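Local structure of catalase (Bacillus pumilus, 4QOL) at residues A[227-232]-A[441-446]. The protein is a heme catalase that breaks hydrogen peroxide down to water and oxygen and also shows peroxidase-like reactivity toward phenolic substrates. Numbering follows the deposited sequence.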
loop_
_atom_site.group_PDB
_atom_site.type_symbol
_atom_site.label_atom_id
_atom_site.label_comp_id
_atom_site.label_asym_id
_atom_site.label_seq_id
_atom_site.Cartn_x
_atom_site.Cartn_y
_atom_site.Cartn_z
ATOM N N LEU A 227 12.563 20.698 32.540
ATOM C CA LEU A 227 13.384 21.763 31.964
ATOM C C LEU A 227 12.609 23.058 31.823
ATOM O O LEU A 227 11.472 23.076 31.317
ATOM C CB LEU A 227 13.934 21.402 30.564
ATOM C CG LEU A 227 14.635 20.048 30.446
ATOM C CD1 LEU A 227 15.010 19.724 29.014
ATOM C CD2 LEU A 227 15.862 19.995 31.332
ATOM N N SER A 228 13.262 24.169 32.238
ATOM C CA SER A 228 12.750 25.501 31.881
ATOM C C SER A 228 12.888 25.726 30.379
ATOM O O SER A 228 13.607 25.002 29.706
ATOM C CB SER A 228 13.524 26.594 32.638
ATOM O OG SER A 228 14.874 26.634 32.143
ATOM N N MET A 229 12.226 26.751 29.853
ATOM C CA MET A 229 12.412 27.080 28.458
ATOM C C MET A 229 13.875 27.269 28.134
ATOM O O MET A 229 14.336 26.841 27.076
ATOM C CB MET A 229 11.577 28.284 28.038
ATOM C CG MET A 229 10.072 28.045 28.114
ATOM S SD MET A 229 9.062 29.439 27.550
ATOM C CE MET A 229 9.709 29.823 25.952
ATOM N N GLU A 230 14.587 28.018 28.985
ATOM C CA GLU A 230 16.005 28.317 28.711
ATOM C C GLU A 230 16.910 27.077 28.858
ATOM O O GLU A 230 17.778 26.871 28.041
ATOM C CB GLU A 230 16.519 29.507 29.542
ATOM C CG GLU A 230 15.745 29.865 30.780
ATOM C CD GLU A 230 14.316 30.391 30.555
ATOM O OE1 GLU A 230 13.445 29.847 31.252
ATOM O OE2 GLU A 230 14.052 31.329 29.737
ATOM N N GLU A 231 16.637 26.215 29.815
ATOM C CA GLU A 231 17.348 24.908 29.901
ATOM C C GLU A 231 17.098 24.014 28.682
ATOM O O GLU A 231 18.048 23.448 28.070
ATOM C CB GLU A 231 16.967 24.133 31.139
ATOM C CG GLU A 231 17.475 24.806 32.392
ATOM C CD GLU A 231 16.852 24.329 33.674
ATOM O OE1 GLU A 231 15.776 23.674 33.692
ATOM O OE2 GLU A 231 17.481 24.665 34.704
ATOM N N ALA A 232 15.867 24.012 28.217
ATOM C CA ALA A 232 15.560 23.222 26.997
ATOM C C ALA A 232 16.294 23.760 25.777
ATOM O O ALA A 232 16.774 22.995 24.912
ATOM C CB ALA A 232 14.054 23.223 26.743
ATOM N N ILE A 441 3.285 31.100 34.463
ATOM C CA ILE A 441 2.853 32.381 33.871
ATOM C C ILE A 441 3.847 32.820 32.781
ATOM O O ILE A 441 3.451 33.287 31.724
ATOM C CB ILE A 441 2.726 33.485 34.961
ATOM C CG1 ILE A 441 1.612 33.135 35.953
ATOM C CG2 ILE A 441 2.492 34.847 34.327
ATOM C CD1 ILE A 441 0.228 33.022 35.319
ATOM N N LYS A 442 5.123 32.623 33.032
ATOM C CA LYS A 442 6.177 32.920 32.047
ATOM C C LYS A 442 5.993 32.094 30.747
ATOM O O LYS A 442 6.078 32.597 29.651
ATOM C CB LYS A 442 7.515 32.560 32.697
ATOM C CG LYS A 442 8.727 32.672 31.786
ATOM C CD LYS A 442 9.939 32.047 32.460
ATOM C CE LYS A 442 11.226 32.524 31.792
ATOM N NZ LYS A 442 11.454 31.846 30.481
ATOM N N ASN A 443 5.713 30.791 30.920
ATOM C CA ASN A 443 5.605 29.875 29.749
ATOM C C ASN A 443 4.347 30.162 28.943
ATOM O O ASN A 443 4.375 30.232 27.723
ATOM C CB ASN A 443 5.567 28.440 30.231
ATOM C CG ASN A 443 6.850 27.995 30.889
ATOM O OD1 ASN A 443 7.913 28.569 30.659
ATOM N ND2 ASN A 443 6.769 26.902 31.668
ATOM N N LEU A 444 3.254 30.462 29.652
ATOM C CA LEU A 444 2.009 30.889 28.991
ATOM C C LEU A 444 2.147 32.198 28.272
ATOM O O LEU A 444 1.693 32.360 27.165
ATOM C CB LEU A 444 0.849 30.970 29.980
ATOM C CG LEU A 444 0.271 29.639 30.469
ATOM C CD1 LEU A 444 -0.649 29.910 31.634
ATOM C CD2 LEU A 444 -0.495 28.891 29.382
ATOM N N THR A 445 2.811 33.164 28.919
ATOM C CA THR A 445 2.981 34.478 28.304
ATOM C C THR A 445 3.772 34.396 27.008
ATOM O O THR A 445 3.410 35.015 25.984
ATOM C CB THR A 445 3.674 35.457 29.329
ATOM O OG1 THR A 445 2.840 35.611 30.494
ATOM C CG2 THR A 445 3.970 36.778 28.708
ATOM N N ALA A 446 4.845 33.640 27.021
ATOM C CA ALA A 446 5.675 33.490 25.835
ATOM C C ALA A 446 4.895 32.869 24.678
ATOM O O ALA A 446 5.151 33.155 23.530
ATOM C CB ALA A 446 6.907 32.661 26.138
HETATM O O HOH W 1 10.327 27.772 32.039
#
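E230 and K442 reach across the gap between helix 229-236 and helix 434-448 and close a salt bridge. K442 NZ takes the syn lone pair of E230 OE2, facing OE1, at an NZ to OE2 distance of 2.8 Å. A second, weak hydrogen bond runs from K442 NZ to E230 OE1 at 2.9 Å, so the ammonium group sits in the fork of the carboxylate. The first side-chain torsion of the glutamate is nearly eclipsed (chi1 20°). Together with the bend at the next bond (chi2 -66°), it places the carboxylate by the lysine. Both residues are exposed.

Beside the salt bridge, a water ties the two helices together. It accepts from M229 N at 3.1 Å and donates to N443 OD1 at 2.9 Å. The first turn of helix 229-236 is thus linked to the amide of a buried asparagine. N443 ND2 is bonded to F182 O and D184 OD1 of the same chain, and these bonds hold the amide in place.

M229 runs alongside the same amide. Its CG and SD both lie 3.4 Å from N443 OD1, a van der Waals contact to a polar atom. The apolar contact is made by the end of the chain. It turns at chi3 (52°), and the methyl CE comes to 4.0 Å from A446 CB. R109 touches both M229 and N443.

S228 and E231 form a capping box at the start of helix 229-236. E231 N donates to S228 OG at 3.0 Å, and S228 N donates to E231 OE1 at 2.9 Å. This is a surface contact that joins a capped helix start in the main catalase region to the C-terminal helical region of the catalase fold.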